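Halogenase PltM (Pseudomonas fluorescens, PDB 6BZN) halogenates phenolic substrates, using chloride, bromide or iodide, and binds FAD, probably acting by a monooxygenase-type flavin chemistry. Local coordinates at residues S78-I83 against L364-L369; F218-L223 against N314-I319; T238-E243 against N516-K521. One frame throughout, in Å; residues are numbered along the deposited sequence.

Contact 1: residues S78-I83 against L364-L369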
loop_
_atom_site.group_PDB
_atom_site.type_symbol
_atom_site.label_atom_id
_atom_site.label_comp_id
_atom_site.label_asym_id
_atom_site.label_seq_id
_atom_site.Cartn_x
_atom_site.Cartn_y
_atom_site.Cartn_z
ATOM N N SER A 78 -15.982 -3.894 5.976
ATOM C CA SER A 78 -16.718 -4.073 7.218
ATOM C C SER A 78 -18.236 -3.930 7.028
ATOM O O SER A 78 -19.004 -4.757 7.503
ATOM C CB SER A 78 -16.222 -3.067 8.255
ATOM O OG SER A 78 -16.894 -3.223 9.492
ATOM N N LYS A 79 -18.647 -2.902 6.301
ATOM C CA LYS A 79 -20.072 -2.623 6.112
ATOM C C LYS A 79 -20.684 -3.547 5.066
ATOM O O LYS A 79 -21.790 -4.050 5.255
ATOM C CB LYS A 79 -20.298 -1.156 5.740
ATOM C CG LYS A 79 -21.700 -0.657 6.081
ATOM C CD LYS A 79 -21.840 -0.426 7.586
ATOM C CE LYS A 79 -23.238 -0.002 7.995
ATOM N NZ LYS A 79 -23.221 0.565 9.378
ATOM N N ARG A 80 -19.964 -3.771 3.970
ATOM C CA ARG A 80 -20.425 -4.663 2.896
ATOM C C ARG A 80 -20.707 -6.083 3.393
ATOM O O ARG A 80 -21.632 -6.722 2.894
ATOM C CB ARG A 80 -19.403 -4.694 1.754
ATOM C CG ARG A 80 -19.664 -5.684 0.632
ATOM C CD ARG A 80 -20.952 -5.347 -0.094
ATOM N NE ARG A 80 -21.213 -6.285 -1.175
ATOM C CZ ARG A 80 -21.722 -7.507 -1.023
ATOM N NH1 ARG A 80 -22.040 -7.974 0.176
ATOM N NH2 ARG A 80 -21.934 -8.264 -2.104
ATOM N N PHE A 81 -19.933 -6.565 4.363
ATOM C CA PHE A 81 -20.098 -7.935 4.859
ATOM C C PHE A 81 -20.554 -8.032 6.316
ATOM O O PHE A 81 -20.617 -9.136 6.858
ATOM C CB PHE A 81 -18.814 -8.749 4.596
ATOM C CG PHE A 81 -18.499 -8.888 3.140
ATOM C CD1 PHE A 81 -19.209 -9.784 2.355
ATOM C CD2 PHE A 81 -17.531 -8.092 2.530
ATOM C CE1 PHE A 81 -18.951 -9.897 0.994
ATOM C CE2 PHE A 81 -17.262 -8.210 1.175
ATOM C CZ PHE A 81 -17.975 -9.111 0.401
ATOM N N ASP A 82 -20.906 -6.901 6.932
ATOM C CA ASP A 82 -21.391 -6.860 8.323
ATOM C C ASP A 82 -20.412 -7.542 9.295
ATOM O O ASP A 82 -20.795 -8.415 10.066
ATOM C CB ASP A 82 -22.814 -7.462 8.437
ATOM C CG ASP A 82 -23.386 -7.395 9.875
ATOM O OD1 ASP A 82 -23.189 -6.358 10.556
ATOM O OD2 ASP A 82 -24.017 -8.396 10.332
ATOM N N ILE A 83 -19.142 -7.151 9.226
ATOM C CA ILE A 83 -18.165 -7.565 10.207
ATOM C C ILE A 83 -17.590 -6.310 10.839
ATOM O O ILE A 83 -16.613 -5.754 10.333
ATOM C CB ILE A 83 -17.040 -8.437 9.590
ATOM C CG1 ILE A 83 -17.648 -9.608 8.819
ATOM C CG2 ILE A 83 -16.144 -8.941 10.704
ATOM C CD1 ILE A 83 -16.661 -10.577 8.191
ATOM N N LEU A 364 -13.543 -8.852 -5.519
ATOM C CA LEU A 364 -13.530 -10.306 -5.741
ATOM C C LEU A 364 -14.596 -11.069 -4.942
ATOM O O LEU A 364 -15.228 -11.995 -5.470
ATOM C CB LEU A 364 -12.135 -10.868 -5.406
ATOM C CG LEU A 364 -11.960 -12.387 -5.523
ATOM C CD1 LEU A 364 -12.107 -12.867 -6.956
ATOM C CD2 LEU A 364 -10.613 -12.795 -4.920
ATOM N N ALA A 365 -14.772 -10.719 -3.669
ATOM C CA ALA A 365 -15.548 -11.563 -2.749
ATOM C C ALA A 365 -17.006 -11.766 -3.202
ATOM O O ALA A 365 -17.477 -12.896 -3.194
ATOM C CB ALA A 365 -15.472 -11.052 -1.312
ATOM N N PRO A 366 -17.694 -10.694 -3.656
ATOM C CA PRO A 366 -19.061 -10.884 -4.162
ATOM C C PRO A 366 -19.127 -11.803 -5.366
ATOM O O PRO A 366 -20.102 -12.548 -5.506
ATOM C CB PRO A 366 -19.496 -9.464 -4.548
ATOM C CG PRO A 366 -18.675 -8.591 -3.678
ATOM C CD PRO A 366 -17.337 -9.266 -3.645
ATOM N N LYS A 367 -18.085 -11.783 -6.203
ATOM C CA LYS A 367 -18.039 -12.639 -7.382
ATOM C C LYS A 367 -17.794 -14.093 -7.011
ATOM O O LYS A 367 -18.332 -14.989 -7.640
ATOM C CB LYS A 367 -16.985 -12.133 -8.365
ATOM C CG LYS A 367 -17.259 -10.708 -8.822
ATOM C CD LYS A 367 -16.178 -10.200 -9.745
ATOM C CE LYS A 367 -16.358 -8.721 -10.072
ATOM N NZ LYS A 367 -17.603 -8.500 -10.857
ATOM N N VAL A 368 -16.959 -14.332 -6.005
ATOM C CA VAL A 368 -16.717 -15.702 -5.536
ATOM C C VAL A 368 -18.008 -16.266 -4.927
ATOM O O VAL A 368 -18.350 -17.430 -5.157
ATOM C CB VAL A 368 -15.523 -15.747 -4.547
ATOM C CG1 VAL A 368 -15.388 -17.113 -3.881
ATOM C CG2 VAL A 368 -14.243 -15.412 -5.294
ATOM N N LEU A 369 -18.722 -15.434 -4.167
ATOM C CA LEU A 369 -20.003 -15.833 -3.597
ATOM C C LEU A 369 -21.031 -16.174 -4.679
ATOM O O LEU A 369 -21.729 -17.189 -4.563
ATOM C CB LEU A 369 -20.582 -14.744 -2.699
ATOM C CG LEU A 369 -19.843 -14.433 -1.402
ATOM C CD1 LEU A 369 -20.588 -13.300 -0.709
ATOM C CD2 LEU A 369 -19.744 -15.644 -0.501
#

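Contact 2: residues F218-L223 against N314-I319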
loop_
_atom_site.group_PDB
_atom_site.type_symbol
_atom_site.label_atom_id
_atom_site.label_comp_id
_atom_site.label_asym_id
_atom_site.label_seq_id
_atom_site.Cartn_x
_atom_site.Cartn_y
_atom_site.Cartn_z
ATOM N N PHE A 218 15.824 -1.968 1.805
ATOM C CA PHE A 218 16.387 -2.448 3.062
ATOM C C PHE A 218 15.447 -1.990 4.175
ATOM O O PHE A 218 15.150 -0.790 4.259
ATOM C CB PHE A 218 17.730 -1.803 3.357
ATOM C CG PHE A 218 18.831 -2.098 2.365
ATOM C CD1 PHE A 218 18.937 -1.372 1.189
ATOM C CD2 PHE A 218 19.831 -3.011 2.677
ATOM C CE1 PHE A 218 19.979 -1.588 0.303
ATOM C CE2 PHE A 218 20.876 -3.248 1.799
ATOM C CZ PHE A 218 20.956 -2.531 0.608
ATOM N N PHE A 219 14.996 -2.894 5.038
ATOM C CA PHE A 219 14.066 -2.509 6.094
ATOM C C PHE A 219 14.241 -3.268 7.399
ATOM O O PHE A 219 14.712 -4.417 7.433
ATOM C CB PHE A 219 12.611 -2.597 5.623
ATOM C CG PHE A 219 12.263 -3.888 4.935
ATOM C CD1 PHE A 219 12.547 -4.067 3.585
ATOM C CD2 PHE A 219 11.673 -4.921 5.631
ATOM C CE1 PHE A 219 12.236 -5.259 2.940
ATOM C CE2 PHE A 219 11.350 -6.111 4.992
ATOM C CZ PHE A 219 11.627 -6.277 3.645
ATOM N N THR A 220 13.863 -2.592 8.477
ATOM C CA THR A 220 13.981 -3.145 9.814
ATOM C C THR A 220 13.113 -2.330 10.781
ATOM O O THR A 220 12.470 -1.343 10.384
ATOM C CB THR A 220 15.464 -3.172 10.286
ATOM O OG1 THR A 220 15.580 -3.990 11.451
ATOM C CG2 THR A 220 15.991 -1.775 10.612
ATOM N N HIS A 221 13.126 -2.740 12.040
ATOM C CA HIS A 221 12.544 -1.973 13.113
ATOM C C HIS A 221 13.627 -1.609 14.126
ATOM O O HIS A 221 14.495 -2.426 14.433
ATOM C CB HIS A 221 11.449 -2.763 13.827
ATOM C CG HIS A 221 10.167 -2.885 13.066
ATOM N ND1 HIS A 221 9.106 -3.633 13.534
ATOM C CD2 HIS A 221 9.768 -2.369 11.883
ATOM C CE1 HIS A 221 8.100 -3.547 12.682
ATOM N NE2 HIS A 221 8.471 -2.775 11.676
ATOM N N MET A 222 13.541 -0.389 14.657
ATOM C CA MET A 222 14.555 0.140 15.570
ATOM C C MET A 222 13.980 0.731 16.833
ATOM O O MET A 222 12.836 1.219 16.860
ATOM C CB MET A 222 15.394 1.215 14.885
ATOM C CG MET A 222 16.119 0.753 13.631
ATOM S SD MET A 222 17.320 2.009 13.156
ATOM C CE MET A 222 17.870 1.339 11.597
ATOM N N LEU A 223 14.807 0.718 17.875
ATOM C CA LEU A 223 14.538 1.426 19.121
ATOM C C LEU A 223 15.292 2.734 19.171
ATOM O O LEU A 223 16.345 2.881 18.549
ATOM C CB LEU A 223 15.033 0.617 20.317
ATOM C CG LEU A 223 14.303 -0.680 20.585
ATOM C CD1 LEU A 223 15.191 -1.640 21.373
ATOM C CD2 LEU A 223 13.023 -0.345 21.332
ATOM N N ASN A 314 19.184 -1.254 16.344
ATOM C CA ASN A 314 18.391 -2.139 15.524
ATOM C C ASN A 314 17.772 -3.207 16.407
ATOM O O ASN A 314 18.459 -3.751 17.256
ATOM C CB ASN A 314 19.287 -2.766 14.456
ATOM C CG ASN A 314 18.538 -3.139 13.222
ATOM O OD1 ASN A 314 17.306 -3.103 13.201
ATOM N ND2 ASN A 314 19.260 -3.531 12.188
ATOM N N ALA A 315 16.473 -3.457 16.245
ATOM C CA ALA A 315 15.742 -4.458 17.040
ATOM C C ALA A 315 15.462 -5.748 16.295
ATOM O O ALA A 315 14.846 -6.652 16.853
ATOM C CB ALA A 315 14.428 -3.871 17.530
ATOM N N ARG A 316 15.846 -5.799 15.024
ATOM C CA ARG A 316 15.721 -6.986 14.178
ATOM C C ARG A 316 16.933 -7.032 13.250
ATOM O O ARG A 316 17.675 -6.046 13.143
ATOM C CB ARG A 316 14.537 -6.877 13.205
ATOM C CG ARG A 316 13.227 -6.320 13.692
ATOM C CD ARG A 316 12.212 -6.379 12.552
ATOM N NE ARG A 316 12.151 -7.737 12.033
ATOM C CZ ARG A 316 11.552 -8.763 12.640
ATOM N NH1 ARG A 316 10.877 -8.599 13.788
ATOM N NH2 ARG A 316 11.621 -9.964 12.087
ATOM N N GLU A 317 17.082 -8.133 12.520
ATOM C CA GLU A 317 18.013 -8.168 11.392
ATOM C C GLU A 317 17.427 -7.358 10.244
ATOM O O GLU A 317 16.214 -7.401 10.001
ATOM C CB GLU A 317 18.275 -9.606 10.916
ATOM C CG GLU A 317 18.892 -10.511 11.975
ATOM C CD GLU A 317 20.115 -9.905 12.664
ATOM O OE1 GLU A 317 21.109 -9.614 11.960
ATOM O OE2 GLU A 317 20.074 -9.720 13.915
ATOM N N TRP A 318 18.278 -6.595 9.564
ATOM C CA TRP A 318 17.903 -5.977 8.295
ATOM C C TRP A 318 17.464 -7.050 7.300
ATOM O O TRP A 318 18.019 -8.148 7.278
ATOM C CB TRP A 318 19.086 -5.218 7.674
ATOM C CG TRP A 318 19.461 -3.917 8.289
ATOM C CD1 TRP A 318 20.514 -3.683 9.132
ATOM C CD2 TRP A 318 18.820 -2.655 8.089
ATOM N NE1 TRP A 318 20.560 -2.358 9.470
ATOM C CE2 TRP A 318 19.534 -1.703 8.842
ATOM C CE3 TRP A 318 17.710 -2.235 7.350
ATOM C CZ2 TRP A 318 19.169 -0.354 8.884
ATOM C CZ3 TRP A 318 17.356 -0.896 7.383
ATOM C CH2 TRP A 318 18.086 0.029 8.146
ATOM N N ILE A 319 16.461 -6.731 6.492
ATOM C CA ILE A 319 16.109 -7.538 5.334
ATOM C C ILE A 319 16.453 -6.708 4.110
ATOM O O ILE A 319 16.140 -5.517 4.078
ATOM C CB ILE A 319 14.603 -7.874 5.314
ATOM C CG1 ILE A 319 14.224 -8.738 6.523
ATOM C CG2 ILE A 319 14.210 -8.559 4.005
ATOM C CD1 ILE A 319 14.646 -10.187 6.397
HETATM O O HOH W 1 13.819 -6.590 9.221
HETATM O O HOH W 2 9.615 -6.000 14.843
#

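Contact 3: residues T238-E243 against N516-K521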
loop_
_atom_site.group_PDB
_atom_site.type_symbol
_atom_site.label_atom_id
_atom_site.label_comp_id
_atom_site.label_asym_id
_atom_site.label_seq_id
_atom_site.Cartn_x
_atom_site.Cartn_y
_atom_site.Cartn_z
ATOM N N THR A 238 9.772 24.768 11.190
ATOM C CA THR A 238 9.254 24.245 9.932
ATOM C C THR A 238 7.937 24.888 9.525
ATOM O O THR A 238 7.632 24.954 8.341
ATOM C CB THR A 238 9.053 22.716 9.982
ATOM O OG1 THR A 238 8.103 22.405 10.993
ATOM C CG2 THR A 238 10.357 22.023 10.266
ATOM N N ARG A 239 7.161 25.344 10.507
ATOM C CA ARG A 239 5.801 25.847 10.290
ATOM C C ARG A 239 4.846 24.765 9.780
ATOM O O ARG A 239 3.783 25.076 9.228
ATOM C CB ARG A 239 5.772 27.059 9.337
ATOM C CG ARG A 239 6.831 28.122 9.624
ATOM C CD ARG A 239 6.631 29.318 8.701
ATOM N NE ARG A 239 7.734 30.276 8.772
ATOM C CZ ARG A 239 7.774 31.452 8.132
ATOM N NH1 ARG A 239 8.835 32.247 8.278
ATOM N NH2 ARG A 239 6.765 31.853 7.352
ATOM N N SER A 240 5.201 23.492 9.965
ATOM C CA SER A 240 4.319 22.420 9.566
ATOM C C SER A 240 3.120 22.417 10.515
ATOM O O SER A 240 3.294 22.548 11.718
ATOM C CB SER A 240 5.015 21.067 9.639
ATOM O OG SER A 240 4.064 20.050 9.389
ATOM N N PRO A 241 1.906 22.254 9.974
ATOM C CA PRO A 241 0.726 22.123 10.811
ATOM C C PRO A 241 0.663 20.817 11.633
ATOM O O PRO A 241 -0.151 20.732 12.548
ATOM C CB PRO A 241 -0.413 22.173 9.798
ATOM C CG PRO A 241 0.178 21.620 8.556
ATOM C CD PRO A 241 1.595 22.064 8.546
ATOM N N ILE A 242 1.497 19.825 11.314
ATOM C CA ILE A 242 1.544 18.560 12.054
ATOM C C ILE A 242 2.980 18.241 12.420
ATOM O O ILE A 242 3.902 18.595 11.682
ATOM C CB ILE A 242 0.943 17.386 11.239
ATOM C CG1 ILE A 242 1.668 17.203 9.891
ATOM C CG2 ILE A 242 -0.541 17.619 11.026
ATOM C CD1 ILE A 242 1.266 15.954 9.128
ATOM N N GLU A 243 3.172 17.582 13.565
ATOM C CA GLU A 243 4.481 17.050 13.918
ATOM C C GLU A 243 4.854 15.994 12.887
ATOM O O GLU A 243 4.052 15.086 12.613
ATOM C CB GLU A 243 4.475 16.365 15.283
ATOM C CG GLU A 243 4.227 17.248 16.487
ATOM C CD GLU A 243 3.968 16.433 17.743
ATOM O OE1 GLU A 243 4.672 15.425 17.985
ATOM O OE2 GLU A 243 3.043 16.787 18.489
ATOM N N ASN A 516 2.684 27.574 -0.870
ATOM C CA ASN A 516 2.078 26.865 0.246
ATOM C C ASN A 516 2.476 25.381 0.227
ATOM O O ASN A 516 1.899 24.583 -0.511
ATOM C CB ASN A 516 0.556 26.995 0.209
ATOM C CG ASN A 516 -0.124 26.229 1.339
ATOM O OD1 ASN A 516 0.497 25.907 2.360
ATOM N ND2 ASN A 516 -1.399 25.918 1.154
ATOM N N ARG A 517 3.422 25.020 1.085
ATOM C CA ARG A 517 3.958 23.656 1.150
ATOM C C ARG A 517 3.186 22.682 2.048
ATOM O O ARG A 517 3.552 21.508 2.147
ATOM C CB ARG A 517 5.412 23.734 1.581
ATOM C CG ARG A 517 6.244 24.388 0.505
ATOM C CD ARG A 517 7.714 24.523 0.828
ATOM N NE ARG A 517 8.040 25.516 1.849
ATOM C CZ ARG A 517 8.294 25.262 3.139
ATOM N NH1 ARG A 517 8.198 24.036 3.645
ATOM N NH2 ARG A 517 8.625 26.262 3.963
ATOM N N PHE A 518 2.139 23.172 2.700
ATOM C CA PHE A 518 1.317 22.396 3.612
ATOM C C PHE A 518 -0.126 22.610 3.214
ATOM O O PHE A 518 -0.846 23.411 3.818
ATOM C CB PHE A 518 1.561 22.848 5.054
ATOM C CG PHE A 518 3.001 22.801 5.451
ATOM C CD1 PHE A 518 3.625 21.578 5.661
ATOM C CD2 PHE A 518 3.747 23.960 5.587
ATOM C CE1 PHE A 518 4.959 21.512 5.999
ATOM C CE2 PHE A 518 5.086 23.900 5.943
ATOM C CZ PHE A 518 5.694 22.676 6.142
ATOM N N ILE A 519 -0.534 21.888 2.182
ATOM C CA ILE A 519 -1.867 22.033 1.604
ATOM C C ILE A 519 -2.930 21.489 2.556
ATOM O O ILE A 519 -2.901 20.308 2.897
ATOM C CB ILE A 519 -1.947 21.306 0.247
ATOM C CG1 ILE A 519 -1.012 21.995 -0.756
ATOM C CG2 ILE A 519 -3.375 21.267 -0.278
ATOM C CD1 ILE A 519 -0.657 21.134 -1.949
ATOM N N LEU A 520 -3.872 22.344 2.957
ATOM C CA LEU A 520 -4.897 21.969 3.950
ATOM C C LEU A 520 -6.176 21.500 3.281
ATOM O O LEU A 520 -6.491 21.902 2.158
ATOM C CB LEU A 520 -5.210 23.153 4.875
ATOM C CG LEU A 520 -4.034 23.834 5.569
ATOM C CD1 LEU A 520 -4.534 24.989 6.429
ATOM C CD2 LEU A 520 -3.237 22.856 6.427
ATOM N N LYS A 521 -6.910 20.637 3.977
ATOM C CA LYS A 521 -8.230 20.213 3.527
ATOM C C LYS A 521 -9.256 21.335 3.625
ATOM O O LYS A 521 -9.028 22.341 4.308
ATOM C CB LYS A 521 -8.763 19.029 4.346
ATOM C CG LYS A 521 -8.618 17.675 3.679
ATOM C CD LYS A 521 -7.260 17.061 3.896
ATOM C CE LYS A 521 -7.279 15.549 3.687
ATOM N NZ LYS A 521 -7.309 15.198 2.239
HETATM O O HOH W 3 9.156 23.932 6.230
HETATM O O HOH W 4 8.288 27.104 6.811
#

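Contact 1: residues S78-I83 against L364-L369
R80 and P366 bring their CA atoms to 9.5 Å, the nearest backbone approach between the end of helix 68-81 and the middle of helix 352-374, so the two segments meet through side chains alone. Helix 352-374 is kinked here, because the nitrogen of P366 cannot bond back to the preceding turn. In segment 78-83 the chain leaves the helical path at D82, with positive phi, and I83 N donates to S78 O at 3.0 Å; with a weak bond from D82 N to K79 O this is the geometry of a Schellman motif. S78 OG donates to I83 O at 2.7 Å, a second link between the same two residues.

The turn leaves F81 facing helix 352-374, which its ring reaches with the CZ end. F81 CZ meets CB of A365 at 3.6 Å, while P366 CD lies at the ring edge, 4.1 Å from F81 CZ. Along the same rim, F81 CE1 is 4.1 Å from L369 CD1. R80 runs beside it: with CG anti to the backbone N (chi1 174°) and a bend at chi2 (63°), its chain passes over one face of the F81 ring, and R80 NH2 comes to rest 3.6 Å from P366 CG. An alanine in place of F81 is likely to open a gap in front of A365 and L369 and leave the R80 chain without the ring it lies against.

D448 of helix 444-452 takes the charged end of R80 in a salt bridge and also touches P366, while E452 pairs with K367. Helix 33-44, which follows the central strand 24-29 of the parallel sheet, packs on F81 and A365 through V41, and S45 just after it touches F81 and L369.

Contact 2: residues F218-L223 against N314-I319
F219 and I319 form an antiparallel hydrogen-bonded pair: F219 N donates to I319 O at 3.0 Å, and I319 N returns the bond to F219 O at 3.0 Å. Beyond it the partner segment bows outward, and pairing resumes with the register shifted by two residues, M222 opposite N314 as a non-hydrogen-bonded pair. There A315 N donates to H221 O at 2.9 Å.

Water fills in where the backbones part. F219 O accepts a second bond, from a water that also donates to E317 O at 2.6 Å and receives a weak one from R316 NE. A second water joins H221 ND1 at 2.8 Å to R316 NH1, linking two groups whose aliphatic parts lie side by side. The other imidazole nitrogen, NE2, is bonded to E64. Not everything is satisfied: H221 N is buried by the contact and has no partner in the model.

W318 gathers T220 and M222. T220 holds OG1 anti to its amide nitrogen (chi1 -167°), which sets CG2 over the six-membered ring of W318 in a CH-pi contact, 3.5 Å from the centroid and 8° off the normal. M222 reaches the same indole with its extended chain, CE lying 3.5 Å from W318 CZ2. On the sheet face opposite M222, CB of I319 sits over the ring of F219.

Strand 313-321 is the edge strand at one end of the mixed sheet, and strand 215-223 bonds on its other side to strand 273-281, with T220 to I276 and M222 to C274. Helix 291-301 backs W318, E292 accepting from NE1. F219 touches V62, which binds FAD in another structure of this protein, though no FAD is bound here, and F60 lies beside H221 and R316.

Contact 3: residues T238-E243 against N516-K521
S240 lies over one face of the F518 ring, its CA 3.8 Å from the centroid and 16° off the normal, a CH-pi contact made by the backbone itself. The serine CB approaches F518 CE1 at 3.7 Å, and P241 CD comes obliquely to the ring, 3.5 Å from F518 CG. With CG anti to the carbonyl carbon (chi1 -55°), the F518 ring is carried toward S240 and P241. At the outer end, CD2 of L520 meets CG of P241 at 4.2 Å, a looser touch at an exposed rim.

No direct hydrogen bond joins the segments; two waters do that work. Both donate to T238 O, at 2.8 Å and 2.7 Å, and they accept from R517 NH1 and NH2 respectively, so this one carbonyl is tied through water to both terminal nitrogens of the guanidinium.

A second shell shapes each side. T238 OG1 accepts from S240 N at 3.3 Å, closing an ST turn around R239, which leaves the preceding helix with positive phi. S240 OG donates to I242 O at 2.7 Å, on a lone pair in the carbonyl plane, which fixes the hydroxyl's rotation beside the ring. Facing them, N516 OD1 accepts from F518 N in an Asx turn, the donor lying well above the carbonyl plane, and this is likely to shape the backbone at F518.

R517 is fixed further by L126 O, which accepts from NH1, and by backbone bonding to A128, so the C-terminal loop runs along strand 126-131, the outermost strand of the mixed sheet at that end. P130 of this strand touches P241, I242 and L520. Behind the loop, R418 of helix 410-441 bonds to N516 O and packs on I519, placing the contact between that helix and the sheet.

In the fold
Following the chain from the N terminus, 78-83 comes first, on the helix 68-81 beside the nucleotide-binding region, and waits 280 residues for its partner at 364-369. Contact 2 is nested wholly inside that long loop, closing a 90-residue one of its own within the mixed sheet. Contact 3 starts at 238-243, inside both loops, and ends at 516-521 near the C terminus, so it crosses contacts 1 and 2 alike. None of the three touches another: contacts 1 and 2 lie on opposite sides of the chain's centre, their centres about 36 Å apart. Together they join helix to helix, strand to edge strand, and the C-terminal tail to the sheet region.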